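PDB 5I0P: beta-lactamase domain protein, which binds two zinc ions and is probably a hydrolase of the metallo-beta-lactamase superfamily, with a substrate that is not established. Local coordinates for residues H14-P19 / K279-V284; D58-Q63 / V95-V100; G72-A77 / F108-W113; F157-L162 / G359-A364. One frame throughout, in Å; residues are numbered along the deposited sequence.

Contacts 2 and 3 form a continuous region of the metallo-beta-lactamase domain. Their centres lie about 19 Å apart, and they touch where Val100 CG1 packs on Phe108 CD1 at 3.9 Å. Contact 3 is closest to the metal site: the side chain of Ile73 is about 9 Å from a bound zinc ion. Contact 1 joins the N-terminal segment to edge strand 281-282 of the sheet that does not hold the strands of contact 2. Its Phe281 side chain is about 13 Å from a zinc ion. Contact 4 lies in the C-terminal region, away from the zinc site. Its centre is about 49 Å from that of contact 2, on the opposite side of the chain's centre.

Contact 1 of 4, residues H14-P19 / K279-V284; sequences HQLDYP and KPFRGV
Tyr18 and Lys279 cross at about a right angle. Tyr18 CG is anti to its carbonyl carbon (chi1 -67°), which turns the ring toward Lys279. Lys279 CE lies over the centre of one face of the Tyr18 ring, 4.2 Å from the ring centroid, in a CH-pi contact. At the ring edge, Tyr18 CD1 is 3.2 Å from Pro280 O. A water bridges Tyr18 OH and Lys279 N. Leu16 crosses Phe281 at a slant: its CD1 stands over one face of the ring, displaced toward the rim, 4.0 Å from Phe281 CD2. Asp17 and Arg282 lie side by side and point the same way. Their backbones form a single antiparallel hydrogen-bonded pair, with Asp17 N to Arg282 O at 3.1 Å and Arg282 N to Asp17 O at 2.8 Å. Their charged ends do not meet, since Asp17 OD2 is 4.7 Å from Arg282 NH1. Arg282 NE instead bonds to Asp270 O. Lys279 NZ is held by Ala21 O, and its attraction to the Tyr18 ring is weak at most. The N-terminal segment is thus fixed to edge strand 281-282 by two backbone bonds and apolar packing. Charge probably adds little, since no salt bridge forms between them.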
loop_
_atom_site.group_PDB
_atom_site.type_symbol
_atom_site.label_atom_id
_atom_site.label_comp_id
_atom_site.label_asym_id
_atom_site.label_seq_id
_atom_site.Cartn_x
_atom_site.Cartn_y
_atom_site.Cartn_z
ATOM N N HIS A 14 -5.179 18.925 9.515
ATOM C CA HIS A 14 -5.163 19.632 10.800
ATOM C C HIS A 14 -5.989 18.955 11.892
ATOM O O HIS A 14 -5.759 19.236 13.074
ATOM C CB HIS A 14 -5.655 21.073 10.612
ATOM N N GLN A 15 -6.941 18.087 11.547
ATOM C CA GLN A 15 -7.595 17.267 12.563
ATOM C C GLN A 15 -6.717 16.119 13.052
ATOM O O GLN A 15 -7.045 15.506 14.074
ATOM C CB GLN A 15 -8.942 16.717 12.049
ATOM C CG GLN A 15 -10.043 17.747 11.935
ATOM C CD GLN A 15 -10.545 18.162 13.316
ATOM O OE1 GLN A 15 -10.695 17.321 14.210
ATOM N NE2 GLN A 15 -10.777 19.465 13.506
ATOM N N LEU A 16 -5.616 15.821 12.365
ATOM C CA LEU A 16 -4.707 14.777 12.817
ATOM C C LEU A 16 -3.654 15.366 13.733
ATOM O O LEU A 16 -3.393 16.573 13.729
ATOM C CB LEU A 16 -4.019 14.075 11.643
ATOM C CG LEU A 16 -4.931 13.559 10.524
ATOM C CD1 LEU A 16 -4.145 12.866 9.383
ATOM C CD2 LEU A 16 -6.000 12.666 11.139
ATOM N N ASP A 17 -3.059 14.487 14.540
ATOM C CA ASP A 17 -2.001 14.843 15.480
ATOM C C ASP A 17 -0.715 14.218 14.959
ATOM O O ASP A 17 -0.648 13.001 14.746
ATOM C CB ASP A 17 -2.334 14.362 16.893
ATOM C CG ASP A 17 -1.088 14.278 17.804
ATOM O OD1 ASP A 17 -0.308 15.261 17.832
ATOM O OD2 ASP A 17 -0.880 13.232 18.492
ATOM N N TYR A 18 0.243 15.055 14.629
ATOM C CA TYR A 18 1.565 14.594 14.251
ATOM C C TYR A 18 2.464 14.655 15.452
ATOM O O TYR A 18 3.056 15.718 15.724
ATOM C CB TYR A 18 2.141 15.440 13.114
ATOM C CG TYR A 18 1.356 15.249 11.847
ATOM C CD1 TYR A 18 1.441 14.055 11.140
ATOM C CD2 TYR A 18 0.542 16.248 11.354
ATOM C CE1 TYR A 18 0.726 13.859 9.993
ATOM C CE2 TYR A 18 -0.176 16.068 10.212
ATOM C CZ TYR A 18 -0.080 14.867 9.528
ATOM O OH TYR A 18 -0.773 14.667 8.378
ATOM N N PRO A 19 2.692 13.536 16.141
ATOM C CA PRO A 19 3.502 13.576 17.376
ATOM C C PRO A 19 4.922 14.071 17.180
ATOM O O PRO A 19 5.546 14.472 18.162
ATOM C CB PRO A 19 3.503 12.119 17.850
ATOM C CG PRO A 19 3.186 11.319 16.594
ATOM C CD PRO A 19 2.262 12.175 15.792
ATOM N N LYS A 279 3.310 11.309 7.364
ATOM C CA LYS A 279 4.060 11.301 8.618
ATOM C C LYS A 279 3.343 10.445 9.650
ATOM O O LYS A 279 2.122 10.281 9.569
ATOM C CB LYS A 279 4.297 12.733 9.182
ATOM C CG LYS A 279 4.980 13.625 8.163
ATOM C CD LYS A 279 5.402 15.015 8.599
ATOM C CE LYS A 279 4.305 15.964 8.853
ATOM N NZ LYS A 279 4.975 17.241 9.138
ATOM N N PRO A 280 4.075 9.862 10.608
ATOM C CA PRO A 280 3.411 9.181 11.733
ATOM C C PRO A 280 2.383 10.111 12.365
ATOM O O PRO A 280 2.593 11.328 12.478
ATOM C CB PRO A 280 4.561 8.875 12.708
ATOM C CG PRO A 280 5.799 8.807 11.864
ATOM C CD PRO A 280 5.547 9.771 10.681
ATOM N N PHE A 281 1.239 9.544 12.734
ATOM C CA PHE A 281 0.159 10.372 13.238
ATOM C C PHE A 281 -0.758 9.564 14.149
ATOM O O PHE A 281 -0.806 8.332 14.111
ATOM C CB PHE A 281 -0.660 10.978 12.104
ATOM C CG PHE A 281 -1.558 9.996 11.407
ATOM C CD1 PHE A 281 -1.081 9.196 10.391
ATOM C CD2 PHE A 281 -2.885 9.876 11.771
ATOM C CE1 PHE A 281 -1.927 8.326 9.716
ATOM C CE2 PHE A 281 -3.725 8.973 11.102
ATOM C CZ PHE A 281 -3.234 8.206 10.088
ATOM N N ARG A 282 -1.477 10.293 14.983
ATOM C CA ARG A 282 -2.569 9.751 15.759
ATOM C C ARG A 282 -3.864 10.375 15.247
ATOM O O ARG A 282 -3.893 11.538 14.829
ATOM C CB ARG A 282 -2.375 10.031 17.255
ATOM C CG ARG A 282 -1.282 9.190 17.890
ATOM C CD ARG A 282 -1.187 9.277 19.432
ATOM N NE ARG A 282 -0.315 8.192 19.903
ATOM C CZ ARG A 282 1.014 8.271 20.022
ATOM N NH1 ARG A 282 1.622 9.410 19.738
ATOM N NH2 ARG A 282 1.735 7.213 20.418
ATOM N N GLY A 283 -4.939 9.598 15.310
ATOM C CA GLY A 283 -6.203 10.047 14.784
ATOM C C GLY A 283 -6.662 9.141 13.670
ATOM O O GLY A 283 -7.213 9.611 12.663
ATOM N N VAL A 284 -6.444 7.830 13.841
ATOM C CA VAL A 284 -6.801 6.907 12.774
ATOM C C VAL A 284 -8.295 6.968 12.487
ATOM O O VAL A 284 -8.710 6.986 11.322
ATOM C CB VAL A 284 -6.340 5.472 13.097
ATOM C CG1 VAL A 284 -7.050 4.917 14.324
ATOM C CG2 VAL A 284 -6.619 4.577 11.874
HETATM O O HOH W 1 1.004 13.471 6.623
#

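Contact 2 of 4, residues D58-Q63 / V95-V100; sequences DEIDGQ and VLRVLV
Asp58 meets Arg97 in a salt bridge, the two side chains crossing at about a right angle. Asp58 OD2 uses its syn lone pair to accept from Arg97 NH2 at 2.9 Å. The bond is bent, 146° at the hydrogen, and OD2 lies out of the guanidinium plane. Arg97 CG sits between its backbone N and carbonyl carbon (chi1 60°), and the chain then extends to NE, bringing the guanidinium to Asp58. Thr67 OG1 bonds to both Asp58 OD2 and Arg97 NE, and so ties the pair together. The other oxygen, Asp58 OD1, takes Glu59 N from above the carboxylate plane, and Gly201 N as well. Asp58 and Arg97 are buried, and their charges probably compensate each other. Glu59 CB points away, and its backbone makes the contact, with Glu59 CA 3.9 Å from Leu96 CD1. Ile60 slides past Leu96 in the opposite direction, bringing Ile60 CD1 to 3.7 Å from Leu96 CB. The same Ile60 CD1 lies over one face of the Arg97 guanidinium, 3.7 Å from Arg97 NE. A type I' turn from Ile60 to Gln63 then reverses the chain. Leu96 CD1 lies against the backbone bond from Ile60 N to Gln63 O that closes it, 3.5 Å from Gln63 O. Strand 63-69 lies between strands 50-60 and 95-99 in the sheet. The short strand pieces 58-60 and 95-99 run at 97° to each other. Strand 197-200 packs on the Asp58 and Arg97 side chains, and its Lys199 O also accepts from Arg97 NH2. Trp128 of strand 126-130 makes a cation-pi contact with Arg97. Val98 packs instead on helix 111-115.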
loop_
_atom_site.group_PDB
_atom_site.type_symbol
_atom_site.label_atom_id
_atom_site.label_comp_id
_atom_site.label_asym_id
_atom_site.label_seq_id
_atom_site.Cartn_x
_atom_site.Cartn_y
_atom_site.Cartn_z
ATOM N N ASP A 58 15.257 -6.307 16.565
ATOM C CA ASP A 58 14.734 -7.659 16.615
ATOM C C ASP A 58 15.821 -8.632 17.081
ATOM O O ASP A 58 16.989 -8.275 17.234
ATOM C CB ASP A 58 14.158 -8.054 15.247
ATOM C CG ASP A 58 13.164 -9.200 15.346
ATOM O OD1 ASP A 58 12.907 -9.660 16.480
ATOM O OD2 ASP A 58 12.657 -9.644 14.295
ATOM N N GLU A 59 15.404 -9.864 17.359
ATOM C CA GLU A 59 16.326 -10.940 17.709
ATOM C C GLU A 59 15.673 -12.261 17.315
ATOM O O GLU A 59 14.559 -12.549 17.758
ATOM C CB GLU A 59 16.681 -10.903 19.213
ATOM C CG GLU A 59 17.524 -12.081 19.662
ATOM C CD GLU A 59 17.798 -12.067 21.131
ATOM O OE1 GLU A 59 18.423 -13.028 21.607
ATOM O OE2 GLU A 59 17.340 -11.138 21.826
ATOM N N ILE A 60 16.347 -13.053 16.477
ATOM C CA ILE A 60 15.806 -14.326 15.988
ATOM C C ILE A 60 16.820 -15.437 16.241
ATOM O O ILE A 60 17.941 -15.399 15.710
ATOM C CB ILE A 60 15.449 -14.280 14.490
ATOM C CG1 ILE A 60 14.414 -13.206 14.198
ATOM C CG2 ILE A 60 14.902 -15.619 14.042
ATOM C CD1 ILE A 60 14.117 -13.100 12.752
ATOM N N ASP A 61 16.404 -16.454 16.990
ATOM C CA ASP A 61 17.286 -17.565 17.340
ATOM C C ASP A 61 18.521 -17.058 18.073
ATOM O O ASP A 61 19.654 -17.468 17.784
ATOM C CB ASP A 61 17.688 -18.371 16.105
ATOM C CG ASP A 61 16.553 -19.167 15.562
ATOM O OD1 ASP A 61 15.824 -19.758 16.390
ATOM O OD2 ASP A 61 16.374 -19.174 14.321
ATOM N N GLY A 62 18.297 -16.128 19.001
ATOM C CA GLY A 62 19.355 -15.607 19.840
ATOM C C GLY A 62 20.243 -14.575 19.191
ATOM O O GLY A 62 21.148 -14.063 19.852
ATOM N N GLN A 63 20.047 -14.287 17.914
ATOM C CA GLN A 63 20.837 -13.288 17.221
ATOM C C GLN A 63 20.074 -11.971 17.120
ATOM O O GLN A 63 18.971 -11.929 16.560
ATOM C CB GLN A 63 21.230 -13.772 15.839
ATOM C CG GLN A 63 22.012 -12.716 15.156
ATOM C CD GLN A 63 22.547 -13.184 13.855
ATOM O OE1 GLN A 63 21.913 -13.973 13.144
ATOM N NE2 GLN A 63 23.751 -12.729 13.533
ATOM N N VAL A 95 20.607 -7.375 9.288
ATOM C CA VAL A 95 19.198 -7.576 8.996
ATOM C C VAL A 95 18.882 -9.067 9.087
ATOM O O VAL A 95 19.644 -9.913 8.598
ATOM C CB VAL A 95 18.866 -6.996 7.615
ATOM C CG1 VAL A 95 17.552 -7.523 7.126
ATOM C CG2 VAL A 95 18.849 -5.485 7.684
ATOM N N LEU A 96 17.776 -9.399 9.763
ATOM C CA LEU A 96 17.381 -10.782 10.023
ATOM C C LEU A 96 16.346 -11.309 9.034
ATOM O O LEU A 96 16.262 -12.524 8.830
ATOM C CB LEU A 96 16.840 -10.924 11.459
ATOM C CG LEU A 96 17.803 -10.454 12.560
ATOM C CD1 LEU A 96 17.190 -10.497 13.971
ATOM C CD2 LEU A 96 19.063 -11.295 12.495
ATOM N N ARG A 97 15.567 -10.432 8.416
ATOM C CA ARG A 97 14.525 -10.822 7.481
ATOM C C ARG A 97 13.966 -9.540 6.873
ATOM O O ARG A 97 14.129 -8.445 7.421
ATOM C CB ARG A 97 13.412 -11.647 8.160
ATOM C CG ARG A 97 12.683 -10.933 9.279
ATOM C CD ARG A 97 11.572 -11.735 9.888
ATOM N NE ARG A 97 11.324 -11.242 11.233
ATOM C CZ ARG A 97 10.576 -11.853 12.143
ATOM N NH1 ARG A 97 9.984 -13.005 11.838
ATOM N NH2 ARG A 97 10.452 -11.339 13.368
ATOM N N VAL A 98 13.338 -9.683 5.718
ATOM C CA VAL A 98 12.684 -8.567 5.061
ATOM C C VAL A 98 11.190 -8.876 4.981
ATOM O O VAL A 98 10.781 -9.908 4.419
ATOM C CB VAL A 98 13.278 -8.296 3.676
ATOM C CG1 VAL A 98 12.545 -7.161 3.029
ATOM C CG2 VAL A 98 14.771 -7.995 3.802
ATOM N N LEU A 99 10.383 -7.989 5.551
ATOM C CA LEU A 99 8.941 -8.106 5.533
ATOM C C LEU A 99 8.372 -7.056 4.588
ATOM O O LEU A 99 8.836 -5.918 4.575
ATOM C CB LEU A 99 8.414 -7.933 6.945
ATOM C CG LEU A 99 7.026 -8.429 7.244
ATOM C CD1 LEU A 99 6.914 -8.797 8.698
ATOM C CD2 LEU A 99 6.023 -7.308 6.877
ATOM N N VAL A 100 7.381 -7.435 3.780
ATOM C CA VAL A 100 6.815 -6.548 2.763
ATOM C C VAL A 100 5.290 -6.472 2.895
ATOM O O VAL A 100 4.608 -7.503 2.926
ATOM C CB VAL A 100 7.224 -6.989 1.347
ATOM C CG1 VAL A 100 6.418 -6.216 0.293
ATOM C CG2 VAL A 100 8.720 -6.772 1.179
#

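Contact 3 of 4, residues G72-A77 / F108-W113; sequences GISSEA and FGLANW
Gly72 O accepts a hydrogen bond from Leu110 N at 3.1 Å, bent to 138° at the hydrogen, with the donor tilted 27° from the carbonyl plane. Gly109 N is also near this oxygen, but its angle is too poor for a bond. Glycine at 109 permits this close approach of the backbones: Gly109 CA lies 4.3 Å from Ile73 CA. Leu110 carries the side-chain contact. Its CG is anti to its own carbonyl carbon (chi1 -79°), and this sends the two methyls along the chain at Ile73 and Ser74. Leu110 CD1 presses on the peptide oxygen, 3.2 Å from Ile73 O. Leu110 CD2 reaches one residue further, 3.6 Å from Ser74 CA and 3.8 Å from Ser74 CB. Ile73 itself points away from this partner and packs on Leu44, Ile78 and Leu181. Phe108 also turns away and packs on Leu127 and Met129. Each segment leads into a helix. Ser75 is the N-cap of helix 76-88, its OG bonding to Ile78 N. A type I turn from Phe108 to Ala111 leads into helix 111-115, with Leu110 as N-cap. Leu110 also touches Ile78 on the first turn of helix 76-88. Strand 63-69, helix 76-88 and strand 95-99 form a beta-alpha-beta crossover, with the two strands parallel neighbours. Both segments follow the C-terminal ends of these strands. The segment 108-113 comes directly after the zinc ligands His102, His104, Asp106 and His107, the HxHxDH motif of metallo-beta-lactamases. The side chain of Ile73 is about 4 Å from that of Asp106, which places this contact next to the zinc site, in its second shell at most.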
loop_
_atom_site.group_PDB
_atom_site.type_symbol
_atom_site.label_atom_id
_atom_site.label_comp_id
_atom_site.label_asym_id
_atom_site.label_seq_id
_atom_site.Cartn_x
_atom_site.Cartn_y
_atom_site.Cartn_z
ATOM N N GLY A 72 11.598 0.112 -0.845
ATOM C CA GLY A 72 11.880 1.095 -1.862
ATOM C C GLY A 72 11.827 0.460 -3.238
ATOM O O GLY A 72 11.795 -0.763 -3.389
ATOM N N ILE A 73 11.785 1.321 -4.274
ATOM C CA ILE A 73 11.998 0.865 -5.645
ATOM C C ILE A 73 13.474 0.574 -5.828
ATOM O O ILE A 73 14.298 1.047 -5.073
ATOM C CB ILE A 73 11.542 1.908 -6.680
ATOM C CG1 ILE A 73 12.356 3.197 -6.444
ATOM C CG2 ILE A 73 10.009 2.112 -6.688
ATOM C CD1 ILE A 73 12.307 4.165 -7.614
ATOM N N SER A 74 13.804 -0.136 -6.902
ATOM C CA SER A 74 15.203 -0.299 -7.281
ATOM C C SER A 74 15.655 0.969 -8.004
ATOM O O SER A 74 15.327 1.182 -9.170
ATOM C CB SER A 74 15.383 -1.541 -8.140
ATOM O OG SER A 74 16.708 -1.695 -8.566
ATOM N N SER A 75 16.364 1.849 -7.292
ATOM C CA SER A 75 16.936 3.065 -7.864
ATOM C C SER A 75 18.310 3.356 -7.238
ATOM O O SER A 75 18.608 2.947 -6.101
ATOM C CB SER A 75 15.979 4.270 -7.666
ATOM O OG SER A 75 15.979 4.752 -6.332
ATOM N N GLU A 76 19.141 4.103 -7.981
ATOM C CA GLU A 76 20.461 4.455 -7.463
ATOM C C GLU A 76 20.354 5.240 -6.162
ATOM O O GLU A 76 21.094 4.981 -5.202
ATOM C CB GLU A 76 21.241 5.276 -8.498
ATOM N N ALA A 77 19.386 6.143 -6.084
ATOM C CA ALA A 77 19.253 6.978 -4.897
ATOM C C ALA A 77 18.898 6.136 -3.686
ATOM O O ALA A 77 19.592 6.183 -2.664
ATOM C CB ALA A 77 18.193 8.070 -5.128
ATOM N N PHE A 108 8.257 -3.155 -2.677
ATOM C CA PHE A 108 8.737 -4.490 -2.982
ATOM C C PHE A 108 9.953 -4.501 -3.886
ATOM O O PHE A 108 10.639 -5.521 -3.933
ATOM C CB PHE A 108 7.617 -5.283 -3.669
ATOM C CG PHE A 108 7.869 -6.747 -3.817
ATOM C CD1 PHE A 108 8.377 -7.503 -2.775
ATOM C CD2 PHE A 108 7.525 -7.397 -5.007
ATOM C CE1 PHE A 108 8.576 -8.893 -2.917
ATOM C CE2 PHE A 108 7.676 -8.778 -5.149
ATOM C CZ PHE A 108 8.219 -9.524 -4.093
ATOM N N GLY A 109 10.253 -3.389 -4.563
ATOM C CA GLY A 109 11.277 -3.394 -5.599
ATOM C C GLY A 109 12.630 -3.917 -5.142
ATOM O O GLY A 109 13.272 -4.708 -5.847
ATOM N N LEU A 110 13.102 -3.468 -3.967
ATOM C CA LEU A 110 14.444 -3.819 -3.503
ATOM C C LEU A 110 14.451 -5.027 -2.574
ATOM O O LEU A 110 15.437 -5.241 -1.850
ATOM C CB LEU A 110 15.113 -2.634 -2.810
ATOM C CG LEU A 110 15.666 -1.649 -3.804
ATOM C CD1 LEU A 110 16.302 -0.500 -3.062
ATOM C CD2 LEU A 110 16.658 -2.362 -4.662
ATOM N N ALA A 111 13.364 -5.795 -2.558
ATOM C CA ALA A 111 13.273 -6.927 -1.652
ATOM C C ALA A 111 14.366 -7.957 -1.942
ATOM O O ALA A 111 15.083 -8.394 -1.021
ATOM C CB ALA A 111 11.878 -7.538 -1.739
ATOM N N ASN A 112 14.553 -8.327 -3.215
ATOM C CA ASN A 112 15.593 -9.309 -3.509
ATOM C C ASN A 112 16.974 -8.776 -3.160
ATOM O O ASN A 112 17.770 -9.462 -2.512
ATOM C CB ASN A 112 15.564 -9.741 -4.962
ATOM C CG ASN A 112 16.435 -10.959 -5.183
ATOM O OD1 ASN A 112 16.063 -12.070 -4.794
ATOM N ND2 ASN A 112 17.596 -10.766 -5.761
ATOM N N TRP A 113 17.265 -7.536 -3.559
ATOM C CA TRP A 113 18.539 -6.893 -3.226
ATOM C C TRP A 113 18.780 -6.855 -1.722
ATOM O O TRP A 113 19.881 -7.169 -1.251
ATOM C CB TRP A 113 18.534 -5.474 -3.776
ATOM C CG TRP A 113 19.802 -4.723 -3.616
ATOM C CD1 TRP A 113 20.919 -4.845 -4.379
ATOM C CD2 TRP A 113 20.070 -3.674 -2.674
ATOM N NE1 TRP A 113 21.862 -3.949 -3.966
ATOM C CE2 TRP A 113 21.359 -3.211 -2.928
ATOM C CE3 TRP A 113 19.339 -3.081 -1.646
ATOM C CZ2 TRP A 113 21.956 -2.204 -2.166
ATOM C CZ3 TRP A 113 19.943 -2.052 -0.896
ATOM C CH2 TRP A 113 21.221 -1.636 -1.168
#

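Contact 4 of 4, residues F157-L162 / G359-A364; sequences FARHGL and GVIRYA
Ile361 packs on Arg159 and His160, lying alongside both and pointing the same way. Its backbone is fixed first: Ile361 N gives a nearly straight hydrogen bond to Arg159 O at 2.8 Å (170° at the hydrogen). From there the side chain climbs past the same oxygen, with Ile361 CB 3.7 Å and Ile361 CG1 3.9 Å from Arg159 O. CG1 is anti to the carbonyl carbon (chi1 -66°), which carries the tip toward the helix end. Ile361 CD1 then touches two neighbours, 4.0 Å from Arg159 CD and 4.0 Å from His160 NE2. Arg353 and His355 of strand 352-355 also touch this isoleucine. The His160 ring is held by a bond from ND1 to His156 O. Tyr363 OH approaches the edge of that ring but bonds to Arg353 NE. One residue before Ile361, Val360 CG1 lies 4.0 Å from Gly161 N. Gly161, with positive phi, is the C-prime residue of a Schellman motif that ends helix 153-158. The contact sets this helix end against hairpin 352-355/361-364. Such a hairpin after helices 313-320 and 333-347 is consistent with the wing of a winged-helix domain, as in relatives with a C-terminal domain of the helix-turn-helix class.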
loop_
_atom_site.group_PDB
_atom_site.type_symbol
_atom_site.label_atom_id
_atom_site.label_comp_id
_atom_site.label_asym_id
_atom_site.label_seq_id
_atom_site.Cartn_x
_atom_site.Cartn_y
_atom_site.Cartn_z
ATOM N N PHE A 157 -9.425 -0.864 -22.252
ATOM C CA PHE A 157 -9.625 0.573 -22.094
ATOM C C PHE A 157 -10.518 1.133 -23.199
ATOM O O PHE A 157 -11.283 2.076 -22.964
ATOM C CB PHE A 157 -8.281 1.292 -22.051
ATOM N N ALA A 158 -10.443 0.572 -24.405
ATOM C CA ALA A 158 -11.362 0.999 -25.452
ATOM C C ALA A 158 -12.803 0.687 -25.077
ATOM O O ALA A 158 -13.695 1.524 -25.258
ATOM C CB ALA A 158 -11.010 0.322 -26.776
ATOM N N ARG A 159 -13.051 -0.504 -24.527
ATOM C CA ARG A 159 -14.426 -0.849 -24.204
ATOM C C ARG A 159 -14.963 -0.015 -23.049
ATOM O O ARG A 159 -16.169 -0.078 -22.774
ATOM C CB ARG A 159 -14.578 -2.357 -23.946
ATOM C CG ARG A 159 -14.003 -2.918 -22.668
ATOM C CD ARG A 159 -14.361 -4.414 -22.508
ATOM N NE ARG A 159 -13.789 -5.259 -23.563
ATOM C CZ ARG A 159 -12.616 -5.896 -23.482
ATOM N NH1 ARG A 159 -11.858 -5.808 -22.391
ATOM N NH2 ARG A 159 -12.195 -6.627 -24.507
ATOM N N HIS A 160 -14.114 0.789 -22.398
ATOM C CA HIS A 160 -14.557 1.716 -21.367
ATOM C C HIS A 160 -14.412 3.193 -21.734
ATOM O O HIS A 160 -14.390 4.037 -20.828
ATOM C CB HIS A 160 -13.812 1.445 -20.072
ATOM C CG HIS A 160 -14.275 0.217 -19.380
ATOM N ND1 HIS A 160 -13.554 -0.955 -19.375
ATOM C CD2 HIS A 160 -15.397 -0.025 -18.671
ATOM C CE1 HIS A 160 -14.216 -1.868 -18.689
ATOM N NE2 HIS A 160 -15.339 -1.326 -18.251
ATOM N N GLY A 161 -14.344 3.540 -23.023
ATOM C CA GLY A 161 -14.481 4.925 -23.449
ATOM C C GLY A 161 -13.234 5.600 -24.001
ATOM O O GLY A 161 -13.332 6.762 -24.411
ATOM N N LEU A 162 -12.056 4.965 -23.945
ATOM C CA LEU A 162 -10.801 5.549 -24.472
ATOM C C LEU A 162 -10.744 5.524 -26.007
ATOM O O LEU A 162 -11.539 6.169 -26.696
ATOM C CB LEU A 162 -9.567 4.825 -23.898
ATOM N N GLY A 359 -19.397 -0.996 -28.881
ATOM C CA GLY A 359 -18.556 -1.799 -28.025
ATOM C C GLY A 359 -18.161 -1.154 -26.713
ATOM O O GLY A 359 -17.339 -1.728 -25.977
ATOM N N VAL A 360 -18.773 -0.021 -26.358
ATOM C CA VAL A 360 -18.462 0.683 -25.123
ATOM C C VAL A 360 -19.452 0.238 -24.065
ATOM O O VAL A 360 -20.648 0.091 -24.348
ATOM C CB VAL A 360 -18.516 2.209 -25.330
ATOM C CG1 VAL A 360 -18.164 2.940 -24.042
ATOM C CG2 VAL A 360 -17.572 2.597 -26.431
ATOM N N ILE A 361 -18.939 -0.041 -22.853
ATOM C CA ILE A 361 -19.767 -0.404 -21.712
ATOM C C ILE A 361 -20.196 0.876 -21.028
ATOM O O ILE A 361 -19.359 1.728 -20.727
ATOM C CB ILE A 361 -19.007 -1.322 -20.745
ATOM C CG1 ILE A 361 -18.716 -2.660 -21.406
ATOM C CG2 ILE A 361 -19.782 -1.518 -19.451
ATOM C CD1 ILE A 361 -17.779 -3.514 -20.625
ATOM N N ARG A 362 -21.493 1.021 -20.795
ATOM C CA ARG A 362 -22.008 2.214 -20.149
ATOM C C ARG A 362 -22.908 1.809 -18.989
ATOM O O ARG A 362 -23.508 0.728 -18.976
ATOM C CB ARG A 362 -22.763 3.111 -21.143
ATOM C CG ARG A 362 -21.883 3.684 -22.247
ATOM C CD ARG A 362 -22.641 4.658 -23.183
ATOM N NE ARG A 362 -21.752 5.168 -24.217
ATOM C CZ ARG A 362 -21.467 4.524 -25.349
ATOM N NH1 ARG A 362 -22.004 3.346 -25.627
ATOM N NH2 ARG A 362 -20.616 5.052 -26.206
ATOM N N TYR A 363 -23.001 2.715 -18.024
ATOM C CA TYR A 363 -23.676 2.489 -16.760
ATOM C C TYR A 363 -24.785 3.511 -16.643
ATOM O O TYR A 363 -24.562 4.705 -16.894
ATOM C CB TYR A 363 -22.692 2.626 -15.585
ATOM C CG TYR A 363 -21.558 1.599 -15.562
ATOM C CD1 TYR A 363 -21.546 0.566 -14.613
ATOM C CD2 TYR A 363 -20.510 1.651 -16.489
ATOM C CE1 TYR A 363 -20.495 -0.397 -14.575
ATOM C CE2 TYR A 363 -19.462 0.691 -16.483
ATOM C CZ TYR A 363 -19.468 -0.326 -15.507
ATOM O OH TYR A 363 -18.459 -1.249 -15.442
ATOM N N ALA A 364 -25.991 3.024 -16.360
ATOM C CA ALA A 364 -27.181 3.852 -16.227
ATOM C C ALA A 364 -28.054 3.241 -15.137
ATOM O O ALA A 364 -27.781 2.145 -14.641
ATOM C CB ALA A 364 -27.934 4.006 -17.562
#